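Local coordinates for protein mandelate racemase/muconate lactonizing enzyme (Jannaschia sp., PDB 4J3Z) that probably abstracts a proton next to a carboxylate of its substrate, as an enzyme of the enolase superfamily, at residues L7-V12 against H53-V58; P87-F92 against R262-T267; A277-P282 against Q306-L311; E292-A297 against G325-N330. All coordinates share one frame; numbering follows the deposited sequence.

The four contacts follow the two-domain plan of the enolase superfamily. Contact 1 lies in the N-terminal capping domain, where strand 4-12 meets helix 48-62. Contact 2, about 18 Å away between centres, joins the start of helix 89-109 to the loop that follows barrel strand 257-259, and so ties the two domains together; V58 and V91 bring it into touch with contact 1. Contacts 3 and 4, with centres about 10 Å apart, belong to the barrel and alternate along the chain: strand 279-280, helix 290-302, strand 306-307 and helix 315-327. V266 reaches E292, linking contacts 2 and 4, so packing runs from cap to barrel.

Contact 1. Residues L7-V12 against H53-V58; sequences LDIFAV and HVIHDV
I9 and L7 reach helix 48-62 through two different side-chain torsions. In I9, CG1 stands beside the backbone N and anti to the carbonyl carbon (chi1 -55°), and the chain continues extended, which sends CD1 straight out from the strand. In L7, CG is instead anti to the backbone N (chi1 173°), and CD2 is the branch that faces the helix. I9 CD1 ends between two neighbouring residues, 3.7 Å from I55 CB and 3.5 Å from H56 ND1. Its chain slides past that of H56 in the opposite direction, with I9 CG1 lying 4.1 Å from H56 CE1. The L7 side chain crosses that of I55 at about a right angle, with CD2 4.0 Å from I55 CG2; L7 CD2 also hangs over one face of the H56 ring, 4.2 Å above its plane and displaced toward the rim. The strand and helix segments run nearly antiparallel, their axes 9.9 Å apart at 158°, the spacing of a helix laid on a sheet. This is part of the alpha+beta capping domain of the family. Strand 24-31 and helix 89-109 add to the packing through V27, A94 and L98, while helix 48-62 also meets a second subunit, where the H53 rings of the two copies stack. The chemistry is almost wholly apolar: L7 and I55 are buried, whereas H56 is exposed to solvent and lends its ring, its ND1 making a weak hydrogen bond back to T52 O. Dispersion and burial of the L7 and I55 hydrocarbon probably hold helix to strand.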
# COMPACT_ATOMS: atom_id res chain seq x y z
N LEU D 7 11.35 -39.06 31.26
CA LEU D 7 11.83 -38.86 29.92
C LEU D 7 13.17 -39.57 29.70
O LEU D 7 14.09 -39.45 30.49
CB LEU D 7 11.98 -37.37 29.64
CG LEU D 7 12.64 -36.93 28.33
CD1 LEU D 7 11.85 -37.40 27.13
CD2 LEU D 7 12.80 -35.42 28.32
N ASP D 8 13.24 -40.32 28.61
CA ASP D 8 14.52 -40.86 28.16
C ASP D 8 14.79 -40.27 26.79
O ASP D 8 13.89 -40.21 25.95
CB ASP D 8 14.48 -42.39 28.10
CG ASP D 8 14.07 -43.01 29.43
OD1 ASP D 8 14.37 -42.42 30.50
OD2 ASP D 8 13.44 -44.08 29.39
N ILE D 9 16.01 -39.79 26.60
CA ILE D 9 16.43 -39.17 25.34
C ILE D 9 17.45 -40.10 24.70
O ILE D 9 18.35 -40.60 25.38
CB ILE D 9 17.04 -37.76 25.56
CG1 ILE D 9 16.07 -36.85 26.31
CG2 ILE D 9 17.45 -37.13 24.23
CD1 ILE D 9 16.60 -35.45 26.57
N PHE D 10 17.29 -40.32 23.39
CA PHE D 10 18.21 -41.13 22.58
C PHE D 10 18.90 -40.29 21.51
O PHE D 10 18.23 -39.64 20.68
CB PHE D 10 17.47 -42.30 21.90
CG PHE D 10 16.91 -43.32 22.86
CD1 PHE D 10 17.70 -44.37 23.32
CD2 PHE D 10 15.59 -43.25 23.28
CE1 PHE D 10 17.19 -45.32 24.18
CE2 PHE D 10 15.07 -44.19 24.16
CZ PHE D 10 15.87 -45.23 24.61
N ALA D 11 20.22 -40.29 21.52
CA ALA D 11 20.99 -39.66 20.45
C ALA D 11 21.42 -40.77 19.49
O ALA D 11 22.18 -41.67 19.87
CB ALA D 11 22.20 -38.94 21.02
N VAL D 12 20.91 -40.71 18.26
CA VAL D 12 21.10 -41.81 17.32
C VAL D 12 21.94 -41.40 16.11
O VAL D 12 21.65 -40.41 15.46
CB VAL D 12 19.74 -42.42 16.89
CG1 VAL D 12 19.96 -43.58 15.95
CG2 VAL D 12 18.94 -42.89 18.10
N HIS D 53 20.29 -31.28 27.81
CA HIS D 53 20.02 -30.45 28.99
C HIS D 53 18.92 -29.43 28.72
O HIS D 53 18.16 -29.09 29.63
CB HIS D 53 21.30 -29.78 29.48
CG HIS D 53 22.37 -30.74 29.88
ND1 HIS D 53 23.48 -31.00 29.09
CD2 HIS D 53 22.51 -31.50 30.99
CE1 HIS D 53 24.25 -31.89 29.70
NE2 HIS D 53 23.68 -32.21 30.85
N VAL D 54 18.81 -28.96 27.48
CA VAL D 54 17.67 -28.13 27.07
C VAL D 54 16.35 -28.92 27.10
O VAL D 54 15.35 -28.45 27.65
CB VAL D 54 17.89 -27.49 25.68
CG1 VAL D 54 16.56 -27.07 25.07
CG2 VAL D 54 18.85 -26.31 25.76
N ILE D 55 16.36 -30.12 26.51
CA ILE D 55 15.15 -30.96 26.40
C ILE D 55 14.70 -31.43 27.77
O ILE D 55 13.51 -31.40 28.08
CB ILE D 55 15.34 -32.18 25.45
CG1 ILE D 55 15.70 -31.72 24.03
CG2 ILE D 55 14.08 -33.02 25.39
CD1 ILE D 55 16.55 -32.71 23.24
N HIS D 56 15.64 -31.86 28.60
CA HIS D 56 15.31 -32.18 30.00
C HIS D 56 14.81 -30.96 30.78
O HIS D 56 13.96 -31.10 31.66
CB HIS D 56 16.51 -32.81 30.72
CG HIS D 56 16.48 -34.30 30.74
ND1 HIS D 56 17.35 -35.07 30.00
CD2 HIS D 56 15.68 -35.17 31.40
CE1 HIS D 56 17.10 -36.35 30.21
NE2 HIS D 56 16.08 -36.44 31.06
N ASP D 57 15.32 -29.77 30.45
CA ASP D 57 14.86 -28.53 31.09
C ASP D 57 13.39 -28.24 30.76
O ASP D 57 12.60 -28.01 31.67
CB ASP D 57 15.76 -27.35 30.69
CG ASP D 57 15.65 -26.16 31.63
OD1 ASP D 57 14.57 -25.52 31.67
OD2 ASP D 57 16.66 -25.84 32.31
N VAL D 58 13.05 -28.28 29.47
CA VAL D 58 11.70 -27.96 28.96
C VAL D 58 10.63 -28.90 29.53
O VAL D 58 9.55 -28.46 29.96
CB VAL D 58 11.66 -27.94 27.40
CG1 VAL D 58 10.23 -27.86 26.86
CG2 VAL D 58 12.50 -26.79 26.84

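Contact 2. Residues P87-F92 against R262-T267; sequences PDPTVF and RLTGVT
P87 and T264 bring an N-capped helix start of the capping domain against a loop of the barrel domain, just beyond strand 257-259. The conformation of T264 sorts its two branches. OG1 lies anti to the backbone N (chi1 -168°), which lets it bond to R286 O, and CG2 falls between the backbone N and the carbonyl carbon, pointing into the other segment. There the methyl is received by two prolines: it is 3.8 Å from P87 CB and 3.7 Å from P89 N, and the T264 side chain meets that of P89 at about a right angle. T264 OG1 also passes the edge of the F92 ring, near the ring plane, 4.2 Å from F92 CD2. F92 itself departs from the staggered positions (chi1 -143°), and its ring stacks with F95. Helix 89-109 opens with D88 as N-cap. Its OD1 accepts weak bonds from T90 N, 3.0 Å away, and from V91 N; OD2 is bonded to T90 OG1 of a second subunit, an arrangement repeated in the reverse direction. The capping carboxylate thus serves both the helix start and the subunit boundary. Across from P87, G265 has a positive phi and is itself the N-cap of helix 266-274, whose first turn supplies T267. T267 repeats the rotamer of T264 (chi1 -169°): its OG1 is bonded to D241 O of the second subunit, and its side chain crosses that of P87 at about a right angle, T267 CG2 resting 3.6 Å from P87 CG.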
# COMPACT_ATOMS: atom_id res chain seq x y z
N PRO D 87 9.35 -16.71 19.18
CA PRO D 87 9.88 -17.95 18.59
C PRO D 87 11.33 -18.25 18.96
O PRO D 87 12.20 -17.37 18.84
CB PRO D 87 9.76 -17.70 17.09
CG PRO D 87 8.59 -16.80 16.97
CD PRO D 87 8.63 -15.90 18.18
N ASP D 88 11.56 -19.48 19.41
CA ASP D 88 12.89 -19.94 19.81
C ASP D 88 13.11 -21.37 19.34
O ASP D 88 12.70 -22.30 20.02
CB ASP D 88 13.06 -19.88 21.33
CG ASP D 88 14.50 -20.12 21.77
OD1 ASP D 88 15.23 -20.88 21.10
OD2 ASP D 88 14.92 -19.55 22.79
N PRO D 89 13.80 -21.54 18.20
CA PRO D 89 13.94 -22.87 17.62
C PRO D 89 14.59 -23.88 18.56
O PRO D 89 14.27 -25.07 18.49
CB PRO D 89 14.82 -22.64 16.38
CG PRO D 89 15.51 -21.34 16.63
CD PRO D 89 14.56 -20.53 17.44
N THR D 90 15.48 -23.42 19.44
CA THR D 90 16.14 -24.29 20.41
C THR D 90 15.15 -24.78 21.47
O THR D 90 14.96 -25.99 21.64
CB THR D 90 17.37 -23.61 21.05
OG1 THR D 90 18.34 -23.33 20.03
CG2 THR D 90 18.01 -24.48 22.11
N VAL D 91 14.50 -23.85 22.17
CA VAL D 91 13.58 -24.18 23.27
C VAL D 91 12.32 -24.86 22.75
O VAL D 91 11.81 -25.82 23.36
CB VAL D 91 13.18 -22.93 24.09
CG1 VAL D 91 12.19 -23.29 25.19
CG2 VAL D 91 14.41 -22.25 24.68
N PHE D 92 11.80 -24.36 21.63
CA PHE D 92 10.52 -24.85 21.14
C PHE D 92 10.68 -26.07 20.25
O PHE D 92 9.80 -26.94 20.22
CB PHE D 92 9.75 -23.73 20.44
CG PHE D 92 8.26 -23.79 20.68
CD1 PHE D 92 7.75 -23.80 21.97
CD2 PHE D 92 7.38 -23.82 19.61
CE1 PHE D 92 6.38 -23.86 22.20
CE2 PHE D 92 6.01 -23.86 19.82
CZ PHE D 92 5.51 -23.88 21.12
N ARG D 262 13.23 -24.00 8.34
CA ARG D 262 14.02 -23.35 9.37
C ARG D 262 13.18 -22.37 10.21
O ARG D 262 13.70 -21.68 11.10
CB ARG D 262 15.28 -22.71 8.76
CG ARG D 262 16.30 -23.76 8.32
CD ARG D 262 17.60 -23.15 7.79
NE ARG D 262 17.49 -22.80 6.38
CZ ARG D 262 18.42 -22.19 5.66
NH1 ARG D 262 19.59 -21.83 6.21
NH2 ARG D 262 18.19 -21.92 4.38
N LEU D 263 11.88 -22.34 9.93
CA LEU D 263 10.95 -21.50 10.68
C LEU D 263 10.30 -22.24 11.85
O LEU D 263 10.06 -23.45 11.78
CB LEU D 263 9.87 -20.91 9.76
CG LEU D 263 10.29 -20.04 8.57
CD1 LEU D 263 9.05 -19.57 7.83
CD2 LEU D 263 11.12 -18.85 9.02
N THR D 264 10.03 -21.50 12.92
CA THR D 264 9.39 -22.05 14.10
C THR D 264 8.27 -21.12 14.57
O THR D 264 8.39 -19.90 14.48
CB THR D 264 10.42 -22.32 15.23
OG1 THR D 264 9.81 -23.12 16.25
CG2 THR D 264 10.96 -21.04 15.85
N GLY D 265 7.18 -21.71 15.04
CA GLY D 265 6.07 -20.91 15.55
C GLY D 265 5.18 -20.39 14.43
O GLY D 265 5.66 -19.81 13.45
N VAL D 266 3.88 -20.60 14.60
CA VAL D 266 2.89 -20.28 13.58
C VAL D 266 2.96 -18.81 13.13
O VAL D 266 2.63 -18.49 11.99
CB VAL D 266 1.46 -20.70 14.04
CG1 VAL D 266 0.84 -19.69 15.00
CG2 VAL D 266 0.55 -20.96 12.85
N THR D 267 3.40 -17.92 14.02
CA THR D 267 3.63 -16.51 13.68
C THR D 267 4.70 -16.27 12.60
O THR D 267 4.58 -15.33 11.80
CB THR D 267 3.97 -15.65 14.92
OG1 THR D 267 3.92 -14.26 14.58
CG2 THR D 267 5.37 -16.01 15.50

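Contact 3. Residues A277-P282 against Q306-L311; sequences ARILQP and QLAPHL
R278 O is gripped by two partners that both lead to Q306. Q306 N donates to it over 2.9 Å, and a water donates to R278 O over 2.8 Å while also donating to Q306 OE1 at 3.1 Å, so the glutamine holds one carbonyl both directly and through solvent. From here the two backbones run side by side as parallel strands. L280 N donates to Q306 O over 3.0 Å. A308 N donates in turn to L280 O at 2.8 Å, and beyond the strand ends H310 N reaches P282 O, also at 2.8 Å. I279 and Q306 send their side chains to one face of the sheet, and I279 CG2 comes 3.8 Å from A308 CB. On the other face, L307 holds CG anti to its backbone N (chi1 -175°), placing L307 CD1 3.7 Å from P282 CD, the two side chains crossing at about a right angle. The two parallel strands, with helix 290-302 in their connection, form a beta-alpha-beta crossover in the enolase-type barrel. H310 lies just past the C-terminal end of strand 306-307, on the side of the barrel where this superfamily builds its active site, and its ring meets that of Y42. Strand 257-259 flanks strand 279-280 on its other edge, W233 of strand 233-235 packs on I279 and A308, and the opposite face, that of L280, turns to I296 of helix 290-302.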
# COMPACT_ATOMS: atom_id res chain seq x y z
N ALA D 277 5.20 -16.79 -0.04
CA ALA D 277 5.37 -18.23 -0.08
C ALA D 277 4.00 -18.86 -0.20
O ALA D 277 3.06 -18.43 0.46
CB ALA D 277 6.08 -18.72 1.18
N ARG D 278 3.87 -19.87 -1.06
CA ARG D 278 2.60 -20.57 -1.18
C ARG D 278 2.72 -22.04 -0.82
O ARG D 278 1.74 -22.78 -0.85
CB ARG D 278 1.99 -20.38 -2.58
CG ARG D 278 1.39 -18.99 -2.83
CD ARG D 278 0.19 -18.72 -1.93
NE ARG D 278 -0.23 -17.31 -1.95
CZ ARG D 278 0.18 -16.38 -1.08
NH1 ARG D 278 1.02 -16.71 -0.11
NH2 ARG D 278 -0.26 -15.13 -1.18
N ILE D 279 3.94 -22.46 -0.49
CA ILE D 279 4.15 -23.81 0.01
C ILE D 279 4.99 -23.74 1.26
O ILE D 279 6.13 -23.28 1.21
CB ILE D 279 4.84 -24.72 -1.04
CG1 ILE D 279 4.13 -24.62 -2.39
CG2 ILE D 279 4.93 -26.16 -0.53
CD1 ILE D 279 4.54 -25.68 -3.38
N LEU D 280 4.42 -24.17 2.38
CA LEU D 280 5.11 -24.16 3.67
C LEU D 280 5.57 -25.55 4.02
O LEU D 280 4.82 -26.52 3.86
CB LEU D 280 4.21 -23.63 4.79
CG LEU D 280 3.56 -22.28 4.54
CD1 LEU D 280 2.68 -21.92 5.73
CD2 LEU D 280 4.60 -21.19 4.27
N GLN D 281 6.79 -25.65 4.53
CA GLN D 281 7.40 -26.93 4.84
C GLN D 281 7.90 -26.91 6.27
O GLN D 281 9.07 -26.70 6.51
CB GLN D 281 8.55 -27.21 3.87
CG GLN D 281 8.28 -26.79 2.43
CD GLN D 281 9.54 -26.75 1.61
OE1 GLN D 281 10.54 -26.14 1.99
NE2 GLN D 281 9.51 -27.42 0.46
N PRO D 282 7.00 -27.11 7.23
CA PRO D 282 7.57 -27.15 8.55
C PRO D 282 8.35 -28.44 8.76
O PRO D 282 8.01 -29.49 8.18
CB PRO D 282 6.35 -27.10 9.47
CG PRO D 282 5.23 -27.64 8.66
CD PRO D 282 5.53 -27.28 7.24
N GLN D 306 -0.40 -24.31 0.45
CA GLN D 306 -0.37 -25.76 0.69
C GLN D 306 0.72 -26.16 1.69
O GLN D 306 1.67 -25.40 1.93
CB GLN D 306 -0.15 -26.51 -0.63
CG GLN D 306 -1.32 -26.44 -1.60
CD GLN D 306 -1.04 -27.18 -2.91
OE1 GLN D 306 -0.08 -26.87 -3.61
NE2 GLN D 306 -1.89 -28.14 -3.24
N LEU D 307 0.58 -27.37 2.26
CA LEU D 307 1.53 -27.89 3.24
C LEU D 307 2.38 -29.05 2.72
O LEU D 307 1.86 -30.00 2.12
CB LEU D 307 0.80 -28.35 4.50
CG LEU D 307 1.70 -28.81 5.64
CD1 LEU D 307 1.92 -27.67 6.62
CD2 LEU D 307 1.10 -30.03 6.33
N ALA D 308 3.69 -28.97 2.98
CA ALA D 308 4.63 -30.00 2.53
C ALA D 308 5.62 -30.37 3.64
O ALA D 308 6.78 -29.94 3.61
CB ALA D 308 5.38 -29.52 1.29
N PRO D 309 5.18 -31.19 4.62
CA PRO D 309 6.01 -31.42 5.80
C PRO D 309 7.42 -31.86 5.44
O PRO D 309 7.60 -32.84 4.69
CB PRO D 309 5.27 -32.51 6.58
CG PRO D 309 3.88 -32.51 6.05
CD PRO D 309 3.95 -32.00 4.64
N HIS D 310 8.40 -31.11 5.95
CA HIS D 310 9.82 -31.36 5.76
C HIS D 310 10.29 -32.63 6.46
O HIS D 310 9.72 -33.04 7.47
CB HIS D 310 10.58 -30.15 6.33
CG HIS D 310 12.06 -30.31 6.34
ND1 HIS D 310 12.75 -30.79 7.44
CD2 HIS D 310 13.00 -30.02 5.41
CE1 HIS D 310 14.04 -30.80 7.17
NE2 HIS D 310 14.22 -30.33 5.95
N LEU D 311 11.33 -33.28 5.90
CA LEU D 311 12.00 -34.39 6.58
C LEU D 311 13.48 -34.53 6.21
O LEU D 311 13.82 -35.01 5.12
CB LEU D 311 11.28 -35.73 6.38
CG LEU D 311 11.97 -36.91 7.10
CD1 LEU D 311 11.82 -36.83 8.62
CD2 LEU D 311 11.50 -38.25 6.57
O HOH W 1 0.83 -23.91 -3.29

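Contact 4. Residues E292-A297 against G325-N330; sequences EGKKIA and GVSCPN
K294 is the first residue of 292-297 to touch the end of helix 315-327. Bent at both chi2 (-62°) and chi3 (-77°), its chain curls so that K294 CD lies 3.8 Å from S327 OG and 4.2 Å from C328 SG. The amino group continues past the helix end, K294 NZ passing 3.5 Å from S327 O, but it bonds elsewhere: to L118 O, and in a salt bridge to E72 of a fourth subunit. The serine hydroxyl bonds instead to L324 O in its own helix, and the lysine CD beside it makes only a van der Waals touch. One turn further on, A297 supplies the closest apolar touch, its CB 3.5 Å from C328 SG; the sulfur thus packs against both the lysine and the alanine. The carbonyl of A297 receives a weak hydrogen bond from N330 ND2, the distance from ND2 to A297 O being 3.0 Å and the angle at the hydrogen bent to 122°. N330 CG sits between its own backbone N and carbonyl carbon, and the amide reaches back to the helix with ND2 leading. The contact joins two successive helices of the barrel's outer layer, 290-302 and the terminus of 315-327. N330 also shares a backbone bond with L307 of the intervening strand 306-307, while I296 packs on V266 and F269 of helix 266-274.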
# COMPACT_ATOMS: atom_id res chain seq x y z
N GLU D 292 0.82 -27.51 16.50
CA GLU D 292 1.29 -26.30 15.83
C GLU D 292 1.25 -26.52 14.31
O GLU D 292 0.74 -25.68 13.58
CB GLU D 292 2.68 -25.90 16.33
CG GLU D 292 3.04 -24.43 16.16
CD GLU D 292 2.22 -23.46 17.02
OE1 GLU D 292 1.38 -23.91 17.85
OE2 GLU D 292 2.40 -22.23 16.86
N GLY D 293 1.74 -27.67 13.86
CA GLY D 293 1.67 -28.07 12.44
C GLY D 293 0.29 -27.91 11.85
O GLY D 293 0.14 -27.32 10.78
N LYS D 294 -0.73 -28.41 12.57
CA LYS D 294 -2.13 -28.20 12.18
C LYS D 294 -2.50 -26.73 12.04
O LYS D 294 -3.23 -26.35 11.12
CB LYS D 294 -3.09 -28.87 13.18
CG LYS D 294 -3.40 -30.33 12.92
CD LYS D 294 -4.09 -30.56 11.57
CE LYS D 294 -5.56 -30.17 11.60
NZ LYS D 294 -6.17 -30.54 10.30
N LYS D 295 -1.98 -25.89 12.89
CA LYS D 295 -2.36 -24.55 12.75
C LYS D 295 -1.54 -23.74 11.78
O LYS D 295 -1.97 -22.75 11.32
CB LYS D 295 -2.56 -23.89 14.10
CG LYS D 295 -1.44 -24.04 15.03
CD LYS D 295 -1.64 -23.15 16.19
CE LYS D 295 -2.19 -23.86 17.39
NZ LYS D 295 -2.70 -22.86 18.32
N ILE D 296 -0.39 -24.22 11.42
CA ILE D 296 0.34 -23.71 10.26
C ILE D 296 -0.41 -24.14 8.99
O ILE D 296 -0.42 -23.41 7.99
CB ILE D 296 1.80 -24.23 10.22
CG1 ILE D 296 2.56 -23.82 11.48
CG2 ILE D 296 2.51 -23.72 8.96
CD1 ILE D 296 3.82 -24.62 11.72
N ALA D 297 -1.03 -25.31 9.04
CA ALA D 297 -1.80 -25.82 7.90
C ALA D 297 -3.09 -25.03 7.67
O ALA D 297 -3.53 -24.87 6.53
CB ALA D 297 -2.10 -27.29 8.08
N GLY D 325 -0.26 -35.11 7.80
CA GLY D 325 -0.53 -35.10 6.36
C GLY D 325 -1.85 -35.75 6.00
O GLY D 325 -2.50 -35.36 5.03
N VAL D 326 -2.25 -36.75 6.79
CA VAL D 326 -3.51 -37.45 6.55
C VAL D 326 -4.69 -36.51 6.71
O VAL D 326 -5.70 -36.61 6.00
CB VAL D 326 -3.67 -38.66 7.49
CG1 VAL D 326 -5.04 -39.30 7.31
CG2 VAL D 326 -2.58 -39.68 7.24
N SER D 327 -4.53 -35.57 7.65
CA SER D 327 -5.61 -34.75 8.17
C SER D 327 -5.85 -33.42 7.44
O SER D 327 -6.89 -32.78 7.68
CB SER D 327 -5.35 -34.49 9.65
OG SER D 327 -4.04 -33.98 9.84
N CYS D 328 -4.92 -33.01 6.57
CA CYS D 328 -4.99 -31.69 5.92
C CYS D 328 -5.49 -31.76 4.47
O CYS D 328 -4.89 -32.44 3.63
CB CYS D 328 -3.63 -30.99 5.94
SG CYS D 328 -2.88 -30.69 7.57
N PRO D 329 -6.61 -31.05 4.18
CA PRO D 329 -7.13 -30.90 2.81
C PRO D 329 -6.15 -30.23 1.86
O PRO D 329 -6.20 -30.47 0.64
CB PRO D 329 -8.36 -29.99 3.01
CG PRO D 329 -8.83 -30.33 4.39
CD PRO D 329 -7.57 -30.56 5.19
N ASN D 330 -5.25 -29.42 2.41
CA ASN D 330 -4.29 -28.65 1.63
C ASN D 330 -2.90 -29.29 1.53
O ASN D 330 -1.94 -28.65 1.11
CB ASN D 330 -4.17 -27.23 2.19
CG ASN D 330 -3.65 -27.20 3.62
OD1 ASN D 330 -3.93 -28.10 4.40
ND2 ASN D 330 -2.89 -26.17 3.95